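Local coordinates for glycosyl hydrolase family 62 protein (Coprinopsis cinerea, PDB 5B6T) that probably hydrolyses terminal alpha-L-arabinofuranosyl side groups of arabinoxylan, as an alpha-L-arabinofuranosidase of glycoside hydrolase family 62, at residues A[15-20]-A[66-71]. Sequence-based numbering, arbitrary orientation.
Sequences GPKSDS and ASFYYL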
loop_
_atom_site.group_PDB
_atom_site.type_symbol
_atom_site.label_atom_id
_atom_site.label_comp_id
_atom_site.label_asym_id
_atom_site.label_seq_id
_atom_site.Cartn_x
_atom_site.Cartn_y
_atom_site.Cartn_z
ATOM N N GLY A 15 7.313 -14.880 -2.891
ATOM C CA GLY A 15 8.276 -14.330 -3.803
ATOM C C GLY A 15 7.928 -14.699 -5.237
ATOM O O GLY A 15 6.903 -15.333 -5.502
ATOM N N PRO A 16 8.790 -14.286 -6.174
ATOM C CA PRO A 16 8.537 -14.495 -7.584
ATOM C C PRO A 16 8.488 -15.972 -7.948
ATOM O O PRO A 16 9.143 -16.790 -7.326
ATOM C CB PRO A 16 9.748 -13.859 -8.265
ATOM C CG PRO A 16 10.300 -12.901 -7.309
ATOM C CD PRO A 16 9.995 -13.466 -5.944
ATOM N N LYS A 17 7.738 -16.282 -8.998
ATOM C CA LYS A 17 7.771 -17.619 -9.577
ATOM C C LYS A 17 9.025 -17.775 -10.414
ATOM O O LYS A 17 9.647 -16.798 -10.818
ATOM C CB LYS A 17 6.551 -17.845 -10.461
ATOM C CG LYS A 17 5.241 -17.782 -9.692
ATOM C CD LYS A 17 5.127 -18.911 -8.673
ATOM C CE LYS A 17 3.766 -18.864 -7.985
ATOM N NZ LYS A 17 3.719 -19.749 -6.811
ATOM N N SER A 18 9.429 -19.031 -10.616
ATOM C CA SER A 18 10.505 -19.348 -11.534
ATOM C C SER A 18 9.909 -19.655 -12.892
ATOM O O SER A 18 9.646 -20.796 -13.211
ATOM C CB SER A 18 11.297 -20.547 -11.049
ATOM O OG SER A 18 12.421 -20.714 -11.879
ATOM N N ASP A 19 9.639 -18.616 -13.649
ATOM C CA ASP A 19 9.077 -18.724 -14.990
ATOM C C ASP A 19 9.809 -17.762 -15.893
ATOM O O ASP A 19 10.758 -17.055 -15.461
ATOM C CB ASP A 19 7.560 -18.510 -14.952
ATOM C CG ASP A 19 7.143 -17.107 -14.475
ATOM O OD1 ASP A 19 7.926 -16.158 -14.634
ATOM O OD2 ASP A 19 5.984 -17.001 -13.996
ATOM N N SER A 20 9.433 -17.739 -17.180
ATOM C CA SER A 20 10.210 -16.951 -18.138
ATOM C C SER A 20 10.186 -15.453 -17.886
ATOM O O SER A 20 11.023 -14.738 -18.406
ATOM C CB SER A 20 9.797 -17.237 -19.574
ATOM O OG SER A 20 8.436 -16.979 -19.793
ATOM N N ALA A 66 0.655 -20.599 -3.757
ATOM C CA ALA A 66 -0.463 -20.091 -4.516
ATOM C C ALA A 66 -0.020 -19.712 -5.936
ATOM O O ALA A 66 1.043 -19.145 -6.093
ATOM C CB ALA A 66 -1.050 -18.890 -3.797
ATOM N N SER A 67 -0.830 -20.027 -6.940
ATOM C CA SER A 67 -0.575 -19.617 -8.307
ATOM C C SER A 67 -0.687 -18.093 -8.449
ATOM O O SER A 67 -1.369 -17.419 -7.669
ATOM C CB SER A 67 -1.587 -20.265 -9.256
ATOM O OG SER A 67 -2.915 -19.988 -8.844
ATOM N N PHE A 68 0.024 -17.582 -9.428
ATOM C CA PHE A 68 -0.087 -16.190 -9.830
ATOM C C PHE A 68 -1.047 -16.076 -11.000
ATOM O O PHE A 68 -1.007 -16.896 -11.925
ATOM C CB PHE A 68 1.272 -15.692 -10.285
ATOM C CG PHE A 68 2.238 -15.350 -9.167
ATOM C CD1 PHE A 68 1.971 -15.641 -7.824
ATOM C CD2 PHE A 68 3.416 -14.686 -9.473
ATOM C CE1 PHE A 68 2.884 -15.310 -6.825
ATOM C CE2 PHE A 68 4.318 -14.340 -8.482
ATOM C CZ PHE A 68 4.044 -14.651 -7.147
ATOM N N TYR A 69 -1.885 -15.045 -10.986
ATOM C CA TYR A 69 -2.586 -14.621 -12.208
ATOM C C TYR A 69 -1.973 -13.298 -12.595
ATOM O O TYR A 69 -2.204 -12.266 -11.933
ATOM C CB TYR A 69 -4.125 -14.489 -12.032
ATOM C CG TYR A 69 -4.846 -14.429 -13.353
ATOM C CD1 TYR A 69 -4.835 -13.287 -14.110
ATOM C CD2 TYR A 69 -5.568 -15.523 -13.823
ATOM C CE1 TYR A 69 -5.488 -13.251 -15.341
ATOM C CE2 TYR A 69 -6.230 -15.487 -15.038
ATOM C CZ TYR A 69 -6.183 -14.345 -15.786
ATOM O OH TYR A 69 -6.805 -14.298 -17.026
ATOM N N TYR A 70 -1.232 -13.301 -13.704
ATOM C CA TYR A 70 -0.624 -12.088 -14.221
ATOM C C TYR A 70 -1.690 -11.207 -14.889
ATOM O O TYR A 70 -2.325 -11.603 -15.862
ATOM C CB TYR A 70 0.478 -12.452 -15.195
ATOM C CG TYR A 70 1.676 -13.118 -14.539
ATOM C CD1 TYR A 70 2.513 -12.405 -13.693
ATOM C CD2 TYR A 70 1.981 -14.460 -14.784
ATOM C CE1 TYR A 70 3.609 -13.009 -13.069
ATOM C CE2 TYR A 70 3.067 -15.063 -14.181
ATOM C CZ TYR A 70 3.893 -14.331 -13.334
ATOM O OH TYR A 70 5.022 -14.895 -12.747
ATOM N N LEU A 71 -1.898 -10.007 -14.340
ATOM C CA LEU A 71 -3.051 -9.209 -14.739
ATOM C C LEU A 71 -2.902 -8.573 -16.111
ATOM O O LEU A 71 -3.879 -8.037 -16.643
ATOM C CB LEU A 71 -3.410 -8.171 -13.671
ATOM C CG LEU A 71 -3.905 -8.779 -12.365
ATOM C CD1 LEU A 71 -4.039 -7.676 -11.324
ATOM C CD2 LEU A 71 -5.235 -9.513 -12.554
HETATM O O HOH W 1 6.821 -14.239 -10.754
#
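The Phe68 ring carries the aliphatic chain of Lys17 on one face and meets Tyr70 CZ at its edge, in plane. Lys17 CG stands 3.8 Å from the Phe68 ring centroid and 20° off the ring normal, a CH-pi contact with CG displaced toward the rim. CG lies nearest Phe68 CD2 and CE2, whereas Lys17 CE comes to 3.7 Å from Phe68 CD1 over the same face, which shows the chain crossing the ring obliquely. Gly15 O approaches Phe68 CZ at 3.4 Å, neither over the face nor at the edge. The Tyr70 ring has Phe68 CB over one face, while Asp19 OD2 and a water lie near its plane at the edge.

Two direct hydrogen bonds join the segments. Tyr70 OH donates to Asp19 OD2 over 2.6 Å, and OD2 accepts with its syn lone pair, the carboxylate and ring planes lying 58° apart. The water donates to Tyr70 OH and accepts from Lys17 N, so the phenol oxygen is gripped by two partners. Lys17 NZ donates to Ala66 O at 2.8 Å, from above the carbonyl plane. The bend at chi2 (-65°) carries the ammonium past the ring to this carbonyl. A methionine in place of Lys17 would probably leave Ala66 O without this donor, even if part of the ring contact survived.

Asp19 OD1 accepts from Arg21 N, and Arg21 makes a cation-pi contact with Tyr70. The contact lies at the surface, where the loop between strands 7-9 and 25-34 meets strand 68-70, an outermost strand of the antiparallel four-stranded sheet that forms one blade of this family's five-bladed beta-propeller; Phe68 packs on Val53 and Ile55 of strand 49-57 and, with Pro16, on Ile26 of strand 25-34.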